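Local coordinates for YohF (Salmonella typhimurium, PDB 6WON), which probably acts as an acetoin dehydrogenase, an oxidoreductase of the short-chain dehydrogenase/reductase family, at residues K18-L23 with S221-L226; L23-G28 with K47-F52; I31-H36 with R40-T45; H127-G132 with H176-N181. One frame throughout, in Å; residues are numbered along the deposited sequence.

Contact 1: K18-L23 with S221-L226; sequences KACALL and SLVAWL
Leu23 CG stands anti to its own backbone N (chi1 -171°), and this swings the isobutyl group across to Ala224 and Ser221. Cys20 is turned the other way, with SG beside its backbone N (chi1 -62°), and this sets the sulfur against Val223. The contact has two points of touch, one helical turn apart on helix 15-27.

At the first point, Leu23 CD2 lies 3.7 Å from Ala224 CB. The same methyl also touches the backbone one turn earlier, 3.8 Å from Ser221 CA. Ala224 has only a methyl to offer, which lets the leucine branch come close to the helix surface. At the second point, Cys20 SG sits over the branched end of Val223. It is 3.9 Å from Val223 CG2 and almost equally near CB and CG1.

The two helix segments cross at -46°, with axes 9.2 Å apart at closest approach. On its far side helix 216-226 meets a second subunit, where Ser221 OG is hydrogen-bonded to Trp225 of that subunit. Val223 and Leu222 also touch Val183 of strand 178-185.

No hydrogen bond crosses between the segments. The two helices, neighbours on one face of the Rossmann-type sheet, are joined here by van der Waals contact alone. The sulfur of Cys20 serves as an apolar surface against Val223, and the fit rests on shape, not on directed polar bonds.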
loop_
_atom_site.group_PDB
_atom_site.type_symbol
_atom_site.label_atom_id
_atom_site.label_comp_id
_atom_site.label_asym_id
_atom_site.label_seq_id
_atom_site.Cartn_x
_atom_site.Cartn_y
_atom_site.Cartn_z
ATOM N N LYS B 18 22.347 -8.943 -16.681
ATOM C CA LYS B 18 22.905 -8.934 -18.032
ATOM C C LYS B 18 21.998 -8.180 -19.004
ATOM O O LYS B 18 22.469 -7.370 -19.816
ATOM C CB LYS B 18 23.123 -10.367 -18.510
ATOM C CG LYS B 18 23.490 -10.485 -19.980
ATOM C CD LYS B 18 23.706 -11.941 -20.355
ATOM C CE LYS B 18 24.071 -12.080 -21.825
ATOM N NZ LYS B 18 24.366 -13.497 -22.177
ATOM N N ALA B 19 20.689 -8.448 -18.943
ATOM C CA ALA B 19 19.755 -7.750 -19.820
ATOM C C ALA B 19 19.822 -6.236 -19.611
ATOM O O ALA B 19 19.864 -5.474 -20.585
ATOM C CB ALA B 19 18.334 -8.288 -19.609
ATOM N N CYS B 20 19.867 -5.780 -18.351
ATOM C CA CYS B 20 20.024 -4.347 -18.083
ATOM C C CYS B 20 21.322 -3.813 -18.662
ATOM O O CYS B 20 21.342 -2.758 -19.312
ATOM C CB CYS B 20 19.962 -4.060 -16.573
ATOM S SG CYS B 20 18.397 -4.501 -15.769
ATOM N N ALA B 21 22.425 -4.521 -18.427
ATOM C CA ALA B 21 23.717 -4.018 -18.883
ATOM C C ALA B 21 23.743 -3.859 -20.397
ATOM O O ALA B 21 24.264 -2.865 -20.921
ATOM C CB ALA B 21 24.837 -4.951 -18.422
ATOM N N LEU B 22 23.188 -4.829 -21.118
ATOM C CA LEU B 22 23.246 -4.793 -22.574
ATOM C C LEU B 22 22.304 -3.733 -23.140
ATOM O O LEU B 22 22.634 -3.061 -24.124
ATOM C CB LEU B 22 22.914 -6.177 -23.136
ATOM C CG LEU B 22 23.994 -7.257 -22.941
ATOM C CD1 LEU B 22 23.605 -8.534 -23.688
ATOM C CD2 LEU B 22 25.347 -6.774 -23.417
ATOM N N LEU B 23 21.125 -3.571 -22.545
ATOM C CA LEU B 23 20.222 -2.542 -23.038
ATOM C C LEU B 23 20.792 -1.154 -22.781
ATOM O O LEU B 23 20.707 -0.273 -23.646
ATOM C CB LEU B 23 18.850 -2.696 -22.397
ATOM C CG LEU B 23 17.730 -1.834 -22.960
ATOM C CD1 LEU B 23 17.683 -1.869 -24.521
ATOM C CD2 LEU B 23 16.418 -2.295 -22.356
ATOM N N SER B 221 13.749 -3.407 -19.774
ATOM C CA SER B 221 13.127 -2.304 -20.499
ATOM C C SER B 221 12.709 -1.177 -19.558
ATOM O O SER B 221 12.922 0.007 -19.856
ATOM C CB SER B 221 11.928 -2.816 -21.292
ATOM O OG SER B 221 11.344 -1.756 -22.032
ATOM N N LEU B 222 12.127 -1.520 -18.408
ATOM C CA LEU B 222 11.726 -0.485 -17.463
ATOM C C LEU B 222 12.939 0.166 -16.816
ATOM O O LEU B 222 12.982 1.392 -16.649
ATOM C CB LEU B 222 10.809 -1.067 -16.392
ATOM C CG LEU B 222 10.339 -0.012 -15.383
ATOM C CD1 LEU B 222 9.530 1.079 -16.100
ATOM C CD2 LEU B 222 9.521 -0.628 -14.228
ATOM N N VAL B 223 13.930 -0.641 -16.430
ATOM C CA VAL B 223 15.168 -0.095 -15.881
ATOM C C VAL B 223 15.780 0.914 -16.849
ATOM O O VAL B 223 16.221 2.000 -16.442
ATOM C CB VAL B 223 16.154 -1.231 -15.552
ATOM C CG1 VAL B 223 17.527 -0.649 -15.224
ATOM C CG2 VAL B 223 15.631 -2.085 -14.379
ATOM N N ALA B 224 15.805 0.579 -18.146
ATOM C CA ALA B 224 16.299 1.528 -19.148
ATOM C C ALA B 224 15.483 2.817 -19.155
ATOM O O ALA B 224 16.049 3.912 -19.228
ATOM C CB ALA B 224 16.277 0.909 -20.544
ATOM N N TRP B 225 14.152 2.709 -19.108
ATOM C CA TRP B 225 13.334 3.919 -19.110
ATOM C C TRP B 225 13.665 4.805 -17.914
ATOM O O TRP B 225 13.769 6.028 -18.054
ATOM C CB TRP B 225 11.839 3.583 -19.124
ATOM C CG TRP B 225 11.020 4.855 -19.064
ATOM C CD1 TRP B 225 10.736 5.702 -20.108
ATOM C CD2 TRP B 225 10.441 5.458 -17.895
ATOM N NE1 TRP B 225 9.996 6.767 -19.660
ATOM C CE2 TRP B 225 9.812 6.650 -18.308
ATOM C CE3 TRP B 225 10.392 5.102 -16.543
ATOM C CZ2 TRP B 225 9.139 7.483 -17.422
ATOM C CZ3 TRP B 225 9.718 5.936 -15.662
ATOM C CH2 TRP B 225 9.102 7.111 -16.105
ATOM N N LEU B 226 13.855 4.203 -16.736
ATOM C CA LEU B 226 14.212 4.960 -15.539
ATOM C C LEU B 226 15.553 5.674 -15.669
ATOM O O LEU B 226 15.805 6.639 -14.937
ATOM C CB LEU B 226 14.240 4.031 -14.330
ATOM C CG LEU B 226 12.861 3.590 -13.821
ATOM C CD1 LEU B 226 12.998 2.484 -12.807
ATOM C CD2 LEU B 226 12.099 4.772 -13.214
#

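Contact 2: L23-G28 with K47-F52; sequences LLAQNG and KKAAQF
Phe52, Ala25 and Gln26 carry most of this contact. The Phe52 ring lies against the last turn of helix 15-27, with Gln26 covering one face. Gln26 CB stands 3.7 Å from the ring centroid and only 6° off the ring normal, a clear CH-pi contact. Gln26 CG is displaced toward the rim and comes 3.5 Å from Phe52 CE1. With CG anti to the backbone N (chi1 -173°) and the chain extended beyond it, the side chain runs on over the same face and past the rim near CE1 and CZ. Its amide is nearly parallel to the ring, the planes 4° apart.

Ala25 fills the space deeper between the helices. Its CB is 3.7 Å from Ala49 CB and 4.1 Å from Phe52 CD2. These small side chains let the backbones come near, with CA atoms 5.4 Å apart for Ala25 and Ala49. Ala25 also packs on Ile31 and Val54, toward the sheet.

A water bridges the backbone of the two segments. It donates to Ala25 O at 2.9 Å and to Phe52 O at 2.7 Å, although further acceptors may compete for its protons. Ala25 O also accepts from Gly28 N, within the helix end.

Helix 15-27 closes there in a Schellman motif, with Gly28 at positive phi. The two helices are the first and second of the Rossmann-type fold of short-chain dehydrogenases, side by side on one face of the parallel sheet and joined through strand 30-35.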
loop_
_atom_site.group_PDB
_atom_site.type_symbol
_atom_site.label_atom_id
_atom_site.label_comp_id
_atom_site.label_asym_id
_atom_site.label_seq_id
_atom_site.Cartn_x
_atom_site.Cartn_y
_atom_site.Cartn_z
ATOM N N LEU B 23 21.125 -3.571 -22.545
ATOM C CA LEU B 23 20.222 -2.542 -23.038
ATOM C C LEU B 23 20.792 -1.154 -22.781
ATOM O O LEU B 23 20.707 -0.273 -23.646
ATOM C CB LEU B 23 18.850 -2.696 -22.397
ATOM C CG LEU B 23 17.730 -1.834 -22.960
ATOM C CD1 LEU B 23 17.683 -1.869 -24.521
ATOM C CD2 LEU B 23 16.418 -2.295 -22.356
ATOM N N LEU B 24 21.412 -0.953 -21.615
ATOM C CA LEU B 24 22.003 0.346 -21.315
ATOM C C LEU B 24 23.177 0.632 -22.240
ATOM O O LEU B 24 23.323 1.757 -22.731
ATOM C CB LEU B 24 22.438 0.409 -19.845
ATOM C CG LEU B 24 21.292 0.423 -18.825
ATOM C CD1 LEU B 24 21.795 0.292 -17.370
ATOM C CD2 LEU B 24 20.412 1.663 -19.012
ATOM N N ALA B 25 24.009 -0.380 -22.511
ATOM C CA ALA B 25 25.056 -0.237 -23.522
ATOM C C ALA B 25 24.456 0.122 -24.881
ATOM O O ALA B 25 24.905 1.061 -25.546
ATOM C CB ALA B 25 25.875 -1.529 -23.612
ATOM N N GLN B 26 23.420 -0.606 -25.303
ATOM C CA GLN B 26 22.756 -0.263 -26.556
ATOM C C GLN B 26 22.219 1.165 -26.538
ATOM O O GLN B 26 22.187 1.828 -27.580
ATOM C CB GLN B 26 21.629 -1.252 -26.844
ATOM C CG GLN B 26 20.985 -1.088 -28.221
ATOM C CD GLN B 26 19.858 -2.079 -28.444
ATOM O OE1 GLN B 26 19.672 -3.011 -27.662
ATOM N NE2 GLN B 26 19.101 -1.881 -29.503
ATOM N N ASN B 27 21.807 1.663 -25.372
ATOM C CA ASN B 27 21.292 3.024 -25.278
ATOM C C ASN B 27 22.393 4.073 -25.141
ATOM O O ASN B 27 22.086 5.271 -25.158
ATOM C CB ASN B 27 20.302 3.125 -24.109
ATOM C CG ASN B 27 18.916 2.560 -24.472
ATOM O OD1 ASN B 27 18.684 2.142 -25.614
ATOM N ND2 ASN B 27 18.005 2.530 -23.495
ATOM N N GLY B 28 23.658 3.662 -25.022
ATOM C CA GLY B 28 24.768 4.597 -25.097
ATOM C C GLY B 28 25.572 4.791 -23.827
ATOM O O GLY B 28 26.423 5.686 -23.767
ATOM N N LYS B 47 31.723 -8.298 -24.106
ATOM C CA LYS B 47 31.867 -8.475 -25.546
ATOM C C LYS B 47 30.674 -7.881 -26.289
ATOM O O LYS B 47 30.835 -7.025 -27.165
ATOM C CB LYS B 47 32.020 -9.966 -25.871
ATOM C CG LYS B 47 32.103 -10.284 -27.370
ATOM C CD LYS B 47 32.367 -11.764 -27.636
ATOM C CE LYS B 47 33.186 -11.937 -28.901
ATOM N NZ LYS B 47 33.612 -13.351 -29.110
ATOM N N LYS B 48 29.460 -8.317 -25.939
ATOM C CA LYS B 48 28.278 -7.829 -26.641
ATOM C C LYS B 48 28.056 -6.342 -26.391
ATOM O O LYS B 48 27.652 -5.614 -27.303
ATOM C CB LYS B 48 27.055 -8.639 -26.223
ATOM C CG LYS B 48 27.222 -10.141 -26.421
ATOM C CD LYS B 48 25.866 -10.849 -26.370
ATOM C CE LYS B 48 25.917 -12.147 -25.556
ATOM N NZ LYS B 48 26.704 -13.209 -26.245
ATOM N N ALA B 49 28.309 -5.872 -25.163
ATOM C CA ALA B 49 28.127 -4.453 -24.865
ATOM C C ALA B 49 28.987 -3.582 -25.770
ATOM O O ALA B 49 28.531 -2.544 -26.263
ATOM C CB ALA B 49 28.447 -4.179 -23.394
ATOM N N ALA B 50 30.224 -4.003 -26.028
ATOM C CA ALA B 50 31.149 -3.175 -26.791
ATOM C C ALA B 50 30.810 -3.138 -28.274
ATOM O O ALA B 50 31.300 -2.258 -28.988
ATOM C CB ALA B 50 32.580 -3.676 -26.596
ATOM N N GLN B 51 30.002 -4.077 -28.758
ATOM C CA GLN B 51 29.531 -4.000 -30.133
ATOM C C GLN B 51 28.587 -2.823 -30.353
ATOM O O GLN B 51 28.318 -2.473 -31.508
ATOM C CB GLN B 51 28.853 -5.319 -30.522
ATOM C CG GLN B 51 29.813 -6.513 -30.537
ATOM C CD GLN B 51 29.098 -7.853 -30.569
ATOM O OE1 GLN B 51 27.867 -7.917 -30.624
ATOM N NE2 GLN B 51 29.871 -8.937 -30.529
ATOM N N PHE B 52 28.088 -2.202 -29.285
ATOM C CA PHE B 52 27.252 -1.016 -29.400
ATOM C C PHE B 52 28.063 0.273 -29.385
ATOM O O PHE B 52 27.475 1.353 -29.272
ATOM C CB PHE B 52 26.210 -0.993 -28.283
ATOM C CG PHE B 52 25.231 -2.142 -28.344
ATOM C CD1 PHE B 52 24.341 -2.259 -29.402
ATOM C CD2 PHE B 52 25.206 -3.101 -27.347
ATOM C CE1 PHE B 52 23.438 -3.313 -29.464
ATOM C CE2 PHE B 52 24.309 -4.156 -27.407
ATOM C CZ PHE B 52 23.423 -4.260 -28.463
HETATM O O HOH W 1 25.259 2.421 -28.055
#

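Contact 3: I31-H36 with R40-T45; sequences IGITWH and RGAQET
Strand 31-35 and helix 40-45 run nearly antiparallel, at 166°, with axes 8.4 Å apart at closest approach. Ala42 is the residue on the helix that meets both strand side chains. Its CB touches Trp35 CD1 at 3.4 Å, approaching the pyrrole part of the indole obliquely. The same methyl is 3.9 Å from Ile33 CG2, so it sits between two alternate residues of the strand.

Trp35 CG lies between its backbone N and carbonyl carbon (chi1 56°), and this torsion lays CG and CD1 of the indole beside the Ala42 methyl. Trp35 CB is near it too, because the residue faces the helix. The ring also meets that of His60, and Trp35 O is hydrogen-bonded to His60 ND1.

One turn further along the helix, Ile33 CD1 reaches Thr45 CG2 at 3.8 Å. Thr45 turns its methyl to the strand, with CG2 anti to the backbone N. Its buried hydroxyl is hydrogen-bonded to Ser12 O, in the loop after strand 6-9.

Thr34 points its side chain to the other side of the strand, where it meets helix 71-80. The helix 39-50 leads back past the strand toward strand 56-60. Strand, helix and strand form a beta-alpha-beta unit of the Rossmann-type fold, and this contact joins its first strand to its helix.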
loop_
_atom_site.group_PDB
_atom_site.type_symbol
_atom_site.label_atom_id
_atom_site.label_comp_id
_atom_site.label_asym_id
_atom_site.label_seq_id
_atom_site.Cartn_x
_atom_site.Cartn_y
_atom_site.Cartn_z
ATOM N N ILE B 31 29.630 0.815 -19.674
ATOM C CA ILE B 31 29.022 -0.183 -18.794
ATOM C C ILE B 31 30.074 -0.759 -17.851
ATOM O O ILE B 31 31.134 -1.207 -18.294
ATOM C CB ILE B 31 28.367 -1.322 -19.598
ATOM C CG1 ILE B 31 27.117 -0.821 -20.300
ATOM C CG2 ILE B 31 28.042 -2.493 -18.689
ATOM C CD1 ILE B 31 26.120 -0.203 -19.363
ATOM N N GLY B 32 29.755 -0.782 -16.554
ATOM C CA GLY B 32 30.471 -1.609 -15.599
ATOM C C GLY B 32 29.664 -2.848 -15.248
ATOM O O GLY B 32 28.474 -2.760 -14.929
ATOM N N ILE B 33 30.337 -3.999 -15.294
ATOM C CA ILE B 33 29.738 -5.313 -15.080
ATOM C C ILE B 33 30.429 -5.960 -13.888
ATOM O O ILE B 33 31.660 -6.055 -13.866
ATOM C CB ILE B 33 29.890 -6.195 -16.339
ATOM C CG1 ILE B 33 28.999 -5.697 -17.474
ATOM C CG2 ILE B 33 29.637 -7.665 -16.036
ATOM C CD1 ILE B 33 29.652 -5.834 -18.855
ATOM N N THR B 34 29.655 -6.409 -12.897
ATOM C CA THR B 34 30.234 -7.193 -11.808
ATOM C C THR B 34 29.715 -8.624 -11.862
ATOM O O THR B 34 28.618 -8.890 -12.365
ATOM C CB THR B 34 29.966 -6.585 -10.421
ATOM O OG1 THR B 34 28.674 -6.993 -9.920
ATOM C CG2 THR B 34 30.057 -5.077 -10.475
ATOM N N TRP B 35 30.531 -9.547 -11.347
ATOM C CA TRP B 35 30.228 -10.967 -11.369
ATOM C C TRP B 35 30.720 -11.618 -10.083
ATOM O O TRP B 35 31.757 -11.237 -9.523
ATOM C CB TRP B 35 30.867 -11.661 -12.585
ATOM C CG TRP B 35 32.361 -11.470 -12.695
ATOM C CD1 TRP B 35 33.011 -10.434 -13.302
ATOM C CD2 TRP B 35 33.387 -12.352 -12.204
ATOM N NE1 TRP B 35 34.372 -10.611 -13.217
ATOM C CE2 TRP B 35 34.631 -11.777 -12.546
ATOM C CE3 TRP B 35 33.374 -13.565 -11.498
ATOM C CZ2 TRP B 35 35.853 -12.371 -12.210
ATOM C CZ3 TRP B 35 34.594 -14.158 -11.165
ATOM C CH2 TRP B 35 35.815 -13.556 -11.520
ATOM N N HIS B 36 29.989 -12.604 -9.615
ATOM C CA HIS B 36 30.318 -13.290 -8.400
ATOM C C HIS B 36 31.179 -14.523 -8.658
ATOM O O HIS B 36 32.214 -14.601 -8.136
ATOM C CB HIS B 36 29.085 -13.634 -7.642
ATOM C CG HIS B 36 29.336 -14.458 -6.430
ATOM N ND1 HIS B 36 29.745 -13.924 -5.237
ATOM C CD2 HIS B 36 29.245 -15.786 -6.234
ATOM C CE1 HIS B 36 29.886 -14.886 -4.358
ATOM N NE2 HIS B 36 29.597 -16.026 -4.941
ATOM N N ARG B 40 33.185 -15.908 -17.138
ATOM C CA ARG B 40 33.052 -15.997 -18.590
ATOM C C ARG B 40 31.757 -15.355 -19.068
ATOM O O ARG B 40 31.741 -14.686 -20.107
ATOM C CB ARG B 40 33.141 -17.452 -19.041
ATOM C CG ARG B 40 34.560 -17.983 -19.033
ATOM C CD ARG B 40 34.733 -19.091 -20.051
ATOM N NE ARG B 40 33.551 -19.946 -20.096
ATOM C CZ ARG B 40 33.338 -20.978 -19.282
ATOM N NH1 ARG B 40 34.236 -21.301 -18.357
ATOM N NH2 ARG B 40 32.224 -21.696 -19.400
ATOM N N GLY B 41 30.665 -15.535 -18.323
ATOM C CA GLY B 41 29.444 -14.806 -18.632
ATOM C C GLY B 41 29.628 -13.301 -18.553
ATOM O O GLY B 41 29.074 -12.553 -19.362
ATOM N N ALA B 42 30.408 -12.835 -17.576
ATOM C CA ALA B 42 30.697 -11.407 -17.505
ATOM C C ALA B 42 31.507 -10.955 -18.717
ATOM O O ALA B 42 31.273 -9.867 -19.256
ATOM C CB ALA B 42 31.437 -11.087 -16.213
ATOM N N GLN B 43 32.455 -11.785 -19.161
ATOM C CA GLN B 43 33.227 -11.458 -20.352
ATOM C C GLN B 43 32.356 -11.486 -21.596
ATOM O O GLN B 43 32.613 -10.742 -22.547
ATOM C CB GLN B 43 34.409 -12.421 -20.500
ATOM C CG GLN B 43 35.374 -12.365 -19.320
ATOM C CD GLN B 43 36.493 -13.404 -19.373
ATOM O OE1 GLN B 43 36.463 -14.342 -20.177
ATOM N NE2 GLN B 43 37.487 -13.242 -18.499
ATOM N N GLU B 44 31.322 -12.324 -21.612
ATOM C CA GLU B 44 30.436 -12.347 -22.767
ATOM C C GLU B 44 29.520 -11.129 -22.800
ATOM O O GLU B 44 29.199 -10.620 -23.883
ATOM C CB GLU B 44 29.623 -13.640 -22.774
ATOM C CG GLU B 44 28.838 -13.873 -24.053
ATOM C CD GLU B 44 29.696 -13.926 -25.328
ATOM O OE1 GLU B 44 29.089 -14.028 -26.418
ATOM O OE2 GLU B 44 30.952 -13.905 -25.255
ATOM N N THR B 45 29.091 -10.646 -21.637
ATOM C CA THR B 45 28.286 -9.434 -21.606
ATOM C C THR B 45 29.099 -8.226 -22.061
ATOM O O THR B 45 28.599 -7.381 -22.814
ATOM C CB THR B 45 27.733 -9.225 -20.198
ATOM O OG1 THR B 45 27.007 -10.398 -19.806
ATOM C CG2 THR B 45 26.817 -7.999 -20.147
#

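Contact 4: H127-G132 with H176-N181; sequences HMIKQG and HHILVN
Helix 103-131 and strand 178-185 meet here in the Rossmann-type fold of the short-chain dehydrogenases, where the helix end packs beside the start of the strand.

One interaction is CH-pi. Ile129 lies over one face of the His176 imidazole, with CG1 3.6 Å from the ring centroid and 18° off the normal. Its CD1 continues over the CD2 side of the ring, 3.5 Å from His176 CD2. Ile129 CG1 is set beside its backbone N (chi1 -69°), which directs this longer branch to the ring. Ile129 also packs on Ile99 of a third subunit.

The apolar packing is centred on Ile178. Its CD1 is 3.7 Å from Met128 CB and 4.0 Å from Ile129 CG1, so it sits against both residues of the helix. The Met128 chain is extended and crosses it, bringing SD near Ile178 CG1 and CG2. Met128 and Ile178 both also touch Ile137 of strand 135-140, on the sheet.

The polar link is a single water, with no direct hydrogen bond between the segments. It donates to His176 O at 2.8 Å and weakly to Met128 O at 3.3 Å.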
loop_
_atom_site.group_PDB
_atom_site.type_symbol
_atom_site.label_atom_id
_atom_site.label_comp_id
_atom_site.label_asym_id
_atom_site.label_seq_id
_atom_site.Cartn_x
_atom_site.Cartn_y
_atom_site.Cartn_z
ATOM N N HIS B 127 30.162 9.437 -5.641
ATOM C CA HIS B 127 30.730 9.892 -6.906
ATOM C C HIS B 127 29.758 10.800 -7.644
ATOM O O HIS B 127 30.169 11.793 -8.255
ATOM C CB HIS B 127 31.123 8.703 -7.778
ATOM C CG HIS B 127 32.408 8.057 -7.363
ATOM N ND1 HIS B 127 33.626 8.398 -7.922
ATOM C CD2 HIS B 127 32.672 7.114 -6.427
ATOM C CE1 HIS B 127 34.582 7.686 -7.351
ATOM N NE2 HIS B 127 34.031 6.894 -6.446
ATOM N N MET B 128 28.465 10.468 -7.603
ATOM C CA MET B 128 27.466 11.281 -8.290
ATOM C C MET B 128 27.411 12.686 -7.711
ATOM O O MET B 128 27.263 13.667 -8.449
ATOM C CB MET B 128 26.089 10.623 -8.188
ATOM C CG MET B 128 25.952 9.341 -8.998
ATOM S SD MET B 128 24.436 8.504 -8.548
ATOM C CE MET B 128 24.509 7.065 -9.631
ATOM N N ILE B 129 27.515 12.798 -6.387
ATOM C CA ILE B 129 27.505 14.107 -5.749
ATOM C C ILE B 129 28.728 14.901 -6.171
ATOM O O ILE B 129 28.620 16.055 -6.605
ATOM C CB ILE B 129 27.433 13.957 -4.222
ATOM C CG1 ILE B 129 26.060 13.414 -3.818
ATOM C CG2 ILE B 129 27.755 15.287 -3.555
ATOM C CD1 ILE B 129 26.027 12.842 -2.412
ATOM N N LYS B 130 29.910 14.281 -6.057
ATOM C CA LYS B 130 31.151 14.935 -6.458
ATOM C C LYS B 130 31.119 15.350 -7.925
ATOM O O LYS B 130 31.554 16.454 -8.272
ATOM C CB LYS B 130 32.337 14.008 -6.187
ATOM C CG LYS B 130 33.665 14.735 -6.173
ATOM C CD LYS B 130 34.858 13.792 -6.223
ATOM C CE LYS B 130 36.117 14.553 -6.647
ATOM N NZ LYS B 130 36.880 13.837 -7.712
ATOM N N GLN B 131 30.612 14.479 -8.806
ATOM C CA GLN B 131 30.526 14.824 -10.226
ATOM C C GLN B 131 29.619 16.027 -10.461
ATOM O O GLN B 131 29.829 16.784 -11.417
ATOM C CB GLN B 131 30.014 13.632 -11.041
ATOM C CG GLN B 131 31.027 12.518 -11.244
ATOM C CD GLN B 131 30.360 11.159 -11.348
ATOM O OE1 GLN B 131 30.997 10.131 -11.129
ATOM N NE2 GLN B 131 29.062 11.148 -11.676
ATOM N N GLY B 132 28.596 16.200 -9.624
ATOM C CA GLY B 132 27.730 17.358 -9.723
ATOM C C GLY B 132 26.766 17.356 -10.886
ATOM O O GLY B 132 26.203 18.404 -11.204
ATOM N N HIS B 176 20.807 16.469 -4.815
ATOM C CA HIS B 176 21.896 16.283 -5.768
ATOM C C HIS B 176 21.399 15.822 -7.133
ATOM O O HIS B 176 22.204 15.376 -7.957
ATOM C CB HIS B 176 22.914 15.286 -5.217
ATOM C CG HIS B 176 23.327 15.562 -3.804
ATOM N ND1 HIS B 176 24.039 16.683 -3.443
ATOM C CD2 HIS B 176 23.121 14.861 -2.661
ATOM C CE1 HIS B 176 24.259 16.662 -2.139
ATOM N NE2 HIS B 176 23.719 15.563 -1.641
ATOM N N HIS B 177 20.093 15.914 -7.382
ATOM C CA HIS B 177 19.497 15.477 -8.641
ATOM C C HIS B 177 19.779 13.997 -8.902
ATOM O O HIS B 177 20.004 13.574 -10.040
ATOM C CB HIS B 177 19.962 16.359 -9.796
ATOM C CG HIS B 177 19.753 17.819 -9.541
ATOM N ND1 HIS B 177 18.516 18.422 -9.646
ATOM C CD2 HIS B 177 20.615 18.791 -9.151
ATOM C CE1 HIS B 177 18.627 19.705 -9.347
ATOM N NE2 HIS B 177 19.889 19.957 -9.046
ATOM N N ILE B 178 19.757 13.208 -7.828
ATOM C CA ILE B 178 19.845 11.752 -7.897
ATOM C C ILE B 178 18.443 11.190 -7.672
ATOM O O ILE B 178 17.845 11.389 -6.605
ATOM C CB ILE B 178 20.836 11.197 -6.859
ATOM C CG1 ILE B 178 22.259 11.696 -7.147
ATOM C CG2 ILE B 178 20.805 9.675 -6.859
ATOM C CD1 ILE B 178 23.224 11.545 -5.970
ATOM N N LEU B 179 17.909 10.500 -8.672
ATOM C CA LEU B 179 16.587 9.890 -8.563
ATOM C C LEU B 179 16.770 8.420 -8.217
ATOM O O LEU B 179 17.621 7.746 -8.808
ATOM C CB LEU B 179 15.794 10.046 -9.861
ATOM C CG LEU B 179 15.802 11.435 -10.524
ATOM C CD1 LEU B 179 14.889 11.473 -11.764
ATOM C CD2 LEU B 179 15.400 12.532 -9.540
ATOM N N VAL B 180 15.995 7.932 -7.248
ATOM C CA VAL B 180 16.175 6.583 -6.716
ATOM C C VAL B 180 14.835 5.863 -6.721
ATOM O O VAL B 180 13.875 6.314 -6.077
ATOM C CB VAL B 180 16.764 6.602 -5.299
ATOM C CG1 VAL B 180 17.058 5.174 -4.826
ATOM C CG2 VAL B 180 18.027 7.448 -5.286
ATOM N N ASN B 181 14.779 4.731 -7.416
ATOM C CA ASN B 181 13.550 3.958 -7.491
ATOM C C ASN B 181 13.879 2.484 -7.343
ATOM O O ASN B 181 15.016 2.057 -7.555
ATOM C CB ASN B 181 12.827 4.185 -8.821
ATOM C CG ASN B 181 12.343 5.615 -8.981
ATOM O OD1 ASN B 181 11.318 5.995 -8.409
ATOM N ND2 ASN B 181 13.067 6.407 -9.770
HETATM O O HOH W 2 24.843 15.952 -8.538
#

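Overall arrangement
From the N terminus, helix 15-27 comes first and serves contacts 1 and 2, which share Leu23. Strand 30-35 and helix 39-50 follow. Contact 3 closes the short loop between them. Contact 2 closes the wider loop from the first helix to the second, with contact 3 nested inside. Contact 4 comes later and lies in series with both, tying helix 103-131 to strand 178-185. Contact 1 closes the longest loop, back from helix 216-226, and encloses the other three. Contacts 1, 2 and 3 touch one another. Contact 4 meets contact 1 through Leu226 and Asn181, but stays about 11 Å from contact 2 between nearest atoms.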